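Local coordinates for pirin-like protein YHAK (Escherichia coli, PDB 2VEC) that has no quercetin 2,3-dioxygenase activity and is probably a redox-sensitive, monomeric bicupin of the cytoplasm, its exact role remaining unsettled, at residues Y98-S101 / E102-V106; S117-G121 / V122-E126; I166-P169 / E170-G174. One frame throughout, in Å; residues are numbered along the deposited sequence.

Contact 1: residues Y98-S101 / E102-V106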
# COMPACT_ATOMS: atom_id res chain seq x y z
N TYR A 98 -3.53 2.54 -16.78
CA TYR A 98 -3.50 3.85 -16.11
C TYR A 98 -3.03 4.88 -17.10
O TYR A 98 -1.96 4.74 -17.66
CB TYR A 98 -2.54 3.80 -14.90
CG TYR A 98 -3.07 2.85 -13.88
CD1 TYR A 98 -3.92 3.29 -12.89
CD2 TYR A 98 -2.79 1.49 -13.98
CE1 TYR A 98 -4.47 2.39 -11.98
CE2 TYR A 98 -3.31 0.59 -13.06
CZ TYR A 98 -4.17 1.05 -12.08
OH TYR A 98 -4.71 0.17 -11.19
N ARG A 99 -3.85 5.90 -17.36
CA ARG A 99 -3.49 6.92 -18.34
C ARG A 99 -3.55 8.30 -17.72
O ARG A 99 -4.33 8.54 -16.79
CB ARG A 99 -4.40 6.86 -19.57
CG ARG A 99 -4.40 5.52 -20.26
CD ARG A 99 -5.11 5.55 -21.63
NE ARG A 99 -4.73 4.40 -22.45
CZ ARG A 99 -5.55 3.77 -23.30
NH1 ARG A 99 -6.80 4.19 -23.45
NH2 ARG A 99 -5.11 2.72 -24.00
N ASP A 100 -2.73 9.21 -18.22
CA ASP A 100 -2.82 10.58 -17.75
C ASP A 100 -3.04 11.55 -18.91
O ASP A 100 -2.93 11.17 -20.07
CB ASP A 100 -1.64 10.95 -16.85
CG ASP A 100 -0.34 11.23 -17.59
OD1 ASP A 100 -0.33 11.58 -18.80
OD2 ASP A 100 0.71 11.17 -16.92
N SER A 101 -3.37 12.79 -18.59
CA SER A 101 -3.68 13.77 -19.64
C SER A 101 -2.47 14.22 -20.47
O SER A 101 -2.63 14.94 -21.46
CB SER A 101 -4.44 14.97 -19.07
OG SER A 101 -3.86 15.46 -17.88
N GLU A 102 -1.26 13.80 -20.08
CA GLU A 102 -0.03 14.14 -20.80
C GLU A 102 0.41 13.04 -21.77
O GLU A 102 1.44 13.15 -22.44
CB GLU A 102 1.11 14.49 -19.84
CG GLU A 102 0.88 15.74 -18.99
CD GLU A 102 0.61 16.99 -19.81
OE1 GLU A 102 1.34 17.25 -20.80
OE2 GLU A 102 -0.33 17.73 -19.46
N GLY A 103 -0.39 11.98 -21.87
CA GLY A 103 -0.11 10.89 -22.81
C GLY A 103 0.58 9.68 -22.20
O GLY A 103 0.69 8.64 -22.87
N ASN A 104 1.03 9.79 -20.95
CA ASN A 104 1.71 8.68 -20.27
C ASN A 104 0.75 7.54 -19.97
O ASN A 104 -0.41 7.77 -19.63
CB ASN A 104 2.38 9.13 -18.98
CG ASN A 104 3.35 10.26 -19.19
OD1 ASN A 104 3.24 11.29 -18.53
ND2 ASN A 104 4.31 10.08 -20.09
N HIS A 105 1.23 6.31 -20.14
CA HIS A 105 0.39 5.13 -19.92
C HIS A 105 1.20 3.95 -19.41
O HIS A 105 2.40 3.82 -19.70
CB HIS A 105 -0.35 4.74 -21.20
CG HIS A 105 0.57 4.51 -22.36
ND1 HIS A 105 1.12 3.28 -22.64
CD2 HIS A 105 1.05 5.37 -23.30
CE1 HIS A 105 1.89 3.38 -23.71
NE2 HIS A 105 1.87 4.64 -24.13
N VAL A 106 0.53 3.09 -18.64
CA VAL A 106 1.14 1.90 -18.11
C VAL A 106 0.02 0.93 -17.80
O VAL A 106 -1.07 1.35 -17.41
CB VAL A 106 1.99 2.24 -16.83
CG1 VAL A 106 1.11 2.87 -15.71
CG2 VAL A 106 2.76 1.02 -16.33
O HOH W 1 -2.76 17.84 -18.41

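Contact 2: residues S117-G121 / V122-E126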
# COMPACT_ATOMS: atom_id res chain seq x y z
N SER A 117 3.92 9.18 -9.68
CA SER A 117 4.42 10.39 -8.99
C SER A 117 3.72 11.49 -9.72
O SER A 117 4.10 11.81 -10.85
CB SER A 117 5.94 10.50 -9.10
OG SER A 117 6.50 9.44 -8.32
N THR A 118 2.62 11.97 -9.14
CA THR A 118 1.66 12.76 -9.91
C THR A 118 2.11 14.20 -10.03
O THR A 118 2.96 14.68 -9.24
CB THR A 118 0.23 12.70 -9.33
OG1 THR A 118 0.21 13.37 -8.07
CG2 THR A 118 -0.23 11.25 -9.13
N GLN A 119 1.54 14.90 -11.01
CA GLN A 119 1.94 16.25 -11.33
C GLN A 119 0.73 17.17 -11.26
O GLN A 119 -0.35 16.79 -11.69
CB GLN A 119 2.52 16.34 -12.75
CG GLN A 119 3.53 15.28 -13.16
CD GLN A 119 3.88 15.41 -14.66
OE1 GLN A 119 3.33 14.70 -15.52
NE2 GLN A 119 4.78 16.36 -14.99
N PRO A 120 0.92 18.38 -10.71
CA PRO A 120 -0.11 19.42 -10.61
C PRO A 120 -0.97 19.61 -11.86
O PRO A 120 -0.44 19.85 -12.94
CB PRO A 120 0.72 20.68 -10.36
CG PRO A 120 1.86 20.19 -9.55
CD PRO A 120 2.18 18.81 -10.08
N GLY A 121 -2.29 19.50 -11.69
CA GLY A 121 -3.22 19.78 -12.79
C GLY A 121 -3.31 18.70 -13.86
O GLY A 121 -3.96 18.89 -14.89
N VAL A 122 -2.65 17.56 -13.64
CA VAL A 122 -2.71 16.49 -14.62
C VAL A 122 -3.85 15.56 -14.19
O VAL A 122 -4.02 15.32 -13.01
CB VAL A 122 -1.32 15.80 -14.76
CG1 VAL A 122 -1.40 14.52 -15.59
CG2 VAL A 122 -0.29 16.78 -15.36
N SER A 123 -4.63 15.06 -15.15
CA SER A 123 -5.73 14.15 -14.86
C SER A 123 -5.31 12.71 -15.10
O SER A 123 -4.59 12.44 -16.06
CB SER A 123 -6.95 14.46 -15.74
OG SER A 123 -7.72 15.51 -15.19
N TYR A 124 -5.82 11.80 -14.27
CA TYR A 124 -5.41 10.41 -14.27
C TYR A 124 -6.60 9.49 -14.34
O TYR A 124 -7.59 9.69 -13.64
CB TYR A 124 -4.60 10.11 -12.97
CG TYR A 124 -3.31 10.88 -12.90
CD1 TYR A 124 -2.12 10.34 -13.41
CD2 TYR A 124 -3.27 12.17 -12.34
CE1 TYR A 124 -0.90 11.08 -13.34
CE2 TYR A 124 -2.09 12.90 -12.29
CZ TYR A 124 -0.91 12.36 -12.79
OH TYR A 124 0.25 13.12 -12.72
N SER A 125 -6.50 8.45 -15.16
CA SER A 125 -7.60 7.51 -15.31
C SER A 125 -7.15 6.07 -15.11
O SER A 125 -5.99 5.74 -15.33
CB SER A 125 -8.27 7.68 -16.68
OG SER A 125 -7.51 7.07 -17.70
N GLU A 126 -8.09 5.23 -14.68
CA GLU A 126 -7.80 3.85 -14.37
C GLU A 126 -8.89 3.00 -14.99
O GLU A 126 -10.06 3.19 -14.66
CB GLU A 126 -7.75 3.66 -12.84
CG GLU A 126 -7.98 2.21 -12.37
CD GLU A 126 -7.75 2.02 -10.86
OE1 GLU A 126 -8.13 2.91 -10.06
OE2 GLU A 126 -7.19 0.97 -10.49
O HOH W 2 -3.02 16.13 -10.21
O HOH W 3 1.81 12.44 -14.55

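Contact 3: residues I166-P169 / E170-G174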
# COMPACT_ATOMS: atom_id res chain seq x y z
N ILE A 166 9.19 -2.97 -0.89
CA ILE A 166 8.66 -2.71 -2.22
C ILE A 166 8.74 -1.23 -2.58
O ILE A 166 8.53 -0.86 -3.74
CB ILE A 166 7.24 -3.31 -2.42
CG1 ILE A 166 6.19 -2.61 -1.51
CG2 ILE A 166 7.27 -4.86 -2.24
CD1 ILE A 166 4.70 -2.88 -1.93
N ALA A 167 9.02 -0.38 -1.59
CA ALA A 167 9.26 1.04 -1.91
C ALA A 167 10.12 1.68 -0.83
O ALA A 167 9.96 1.34 0.35
CB ALA A 167 7.91 1.79 -2.05
N SER A 168 11.00 2.60 -1.22
CA SER A 168 11.88 3.25 -0.28
C SER A 168 12.38 4.56 -0.89
O SER A 168 12.16 4.83 -2.10
CB SER A 168 13.07 2.34 -0.01
OG SER A 168 13.76 2.04 -1.23
N PRO A 169 13.02 5.41 -0.06
CA PRO A 169 13.49 6.72 -0.49
C PRO A 169 14.50 6.64 -1.64
O PRO A 169 14.51 7.55 -2.50
CB PRO A 169 14.13 7.31 0.78
CG PRO A 169 13.42 6.64 1.89
CD PRO A 169 13.22 5.20 1.38
N GLU A 170 15.32 5.59 -1.67
CA GLU A 170 16.36 5.49 -2.68
C GLU A 170 16.21 4.29 -3.60
O GLU A 170 17.08 4.06 -4.44
CB GLU A 170 17.75 5.46 -2.03
CG GLU A 170 18.06 6.69 -1.19
CD GLU A 170 17.88 8.03 -1.95
OE1 GLU A 170 18.27 8.12 -3.13
OE2 GLU A 170 17.36 8.99 -1.35
N GLY A 171 15.12 3.53 -3.45
CA GLY A 171 14.89 2.34 -4.26
C GLY A 171 15.86 1.22 -3.88
O GLY A 171 16.24 0.42 -4.74
N ALA A 172 16.26 1.17 -2.61
CA ALA A 172 17.18 0.16 -2.11
C ALA A 172 16.65 -1.24 -2.38
O ALA A 172 15.44 -1.48 -2.35
CB ALA A 172 17.39 0.34 -0.59
N MET A 173 17.57 -2.18 -2.65
CA MET A 173 17.19 -3.58 -2.79
C MET A 173 16.16 -3.78 -3.91
O MET A 173 15.31 -4.66 -3.82
CB MET A 173 16.69 -4.14 -1.44
CG MET A 173 17.83 -4.42 -0.41
SD MET A 173 17.14 -4.89 1.20
CE MET A 173 17.20 -3.34 2.15
N GLY A 174 16.26 -2.95 -4.95
CA GLY A 174 15.39 -3.08 -6.13
C GLY A 174 13.94 -2.72 -5.84
O GLY A 174 13.01 -3.37 -6.33
O HOH W 4 16.46 3.54 0.33

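Contact 1: residues Y98-S101 / E102-V106
Asp100 holds the turn of this hairpin by taking the backbone N-H groups of Glu102 and Asn104 on one carboxylate oxygen. Its OD1 lies 2.7 Å from Glu102 N, an Asx turn, and 3.1 Å from Asn104 N; the two donors arrive from opposite faces of the carboxylate plane, which should resist its rotation. The side chain gets there because CG stands between the backbone N and the carbonyl carbon (chi1 77°), folding the short acid back over the loop. Aspartate suits the place: a single methylene keeps the acceptor within reach of both N-H groups.

The same residues form a type I turn from Asp100 to Gly103, closed by Gly103 N to Asp100 O at 3.2 Å. Asp100 N also bonds Asn104 O, so the turn carries a G1 beta bulge. At Gly103 phi is +99°, where a side chain would press on the preceding carbonyl oxygen; glycine avoids this. At the outer corner a water donates to Glu102 OE2 at 2.6 Å and also bonds Ser101 OG, which accepts from Ser123 N as well.

Farther along the ladder, Tyr98 N meets Val106 O at 2.8 Å and Val106 N returns a bond to Tyr98 O. On that face Tyr98 CB rests on Val106 CG1 at 3.9 Å, while Arg99 and His105 lie on the other.

Tyr98 OH bonds Glu126, and its side chain packs on Leu114 and on Asn89 and Ile91 of strand 85-93. Strands 95-100 and 105-109 form the hairpin at one edge of a four-stranded sheet, with strand 124-128 next to 95-100 and Val106 reaching strand 153-157 of the six-stranded sheet.

Contact 2: residues S117-G121 / V122-E126
Tyr124 points its hydroxyl at the backbone of Gln119, which meets it at the edge of the ring, while Thr118 covers one ring face. Gln119 N donates to Tyr124 OH at 2.8 Å, close to the plane of the ring. Thr118 CG2 sits over the face, 4.2 Å from the ring centroid and 23° off its normal, a CH-pi contact displaced toward the rim. The methyl reaches the ring because it stands anti to the carbonyl carbon of Thr118, while OG1 turns off to Val85 O. The Gln119 side chain crosses the tyrosine at about a right angle, its amide plane 60° from the ring; a water lies between Gln119 OE1 and Tyr124 OH, probably linking them.

The loop belongs to the cupin fold, joining strand 112-116 of one sheet to strand 124-128 of the other through a type II turn from Gln119 to Val122. Pro120 fits the first corner, with phi of -43°, and Gly121 the second, where phi is positive. Val122 N closes the turn on Gln119 O at 3.1 Å.

Val122 points CG2 back at Gln119 CB, 3.9 Å away, the two side chains lying at a slant to one another. A branched aliphatic suits this buried position against the methylenes of Gln119; Asp100 and Ser101 are its neighbours on the adjoining hairpin.

Contact 3: residues I166-P169 / E170-G174
A tight reversal ends strand 163-168 in the C-terminal cupin domain, and Ser168 and Gly171 face each other across it. The backbone angles of Pro169 and Glu170 are close to those of a type I turn, and Gly171 N reaches back to Ser168 O in a weak bond of 3.5 Å. Proline fits the first corner, its fixed phi near -60° matching what the turn needs, and Gly171, with phi +70°, takes a conformation that glycine adopts easily.

Ser168 turns its hydroxyl into the loop. With chi1 at 58°, OG stands between the backbone N and carbonyl carbon and comes to 3.0 Å from Gly171 N and also 3.0 Å from Ala172 N. Its definite partner is Ser175 OG, which also bonds Ala172 O, so two serine hydroxyls link the strand end to the loop. A water accepts from Glu170 N at 3.1 Å and makes a weak bond to Ser168 OG. The Glu170 chain bends at chi2, folding the acid back beside Pro169 O with no bond formed; a lattice contact may influence this.

Just upstream, a classic beta bulge sets Ile166 and Ala167 together opposite Leu184 on strand 183-189. Ser168 and Pro169 lie on Trp183. After Pro169-Glu170 the chain turns again over Gly171-Gly174, with a weak Gly174 N to Gly171 O bond, so that strand 176-177 runs parallel to 163-168.

No salt bridge joins the two halves of this turn. The shape therefore appears to rest on the backbone preferences of Pro169 and Gly171, while the Ser168 hydroxyl, buried at the strand end, is satisfied by Ser175 OG.

Overall arrangement
Contacts 1 and 2 are neighbours in the N-terminal cupin, their centres about 8 Å apart, and share one sheet: strand 124-128 lies beside 95-100, joined by a backbone hydrogen bond from Ser125 N to Arg99 O and by Tyr98 OH to Glu126. None of the three is fully buried. Contact 1 is a surface hairpin whose loop is held by a carboxylate. Contact 2, partly buried, is built round the Tyr124 ring, held by the backbone N-H of Gln119. Contact 3, also partly buried, belongs to the C-terminal cupin, its centre about 23 to 24 Å from the others, and touches neither. There the polar group at the turn is a serine hydroxyl, bonded to Ser175. In all three a glycine with positive phi serves the reversal.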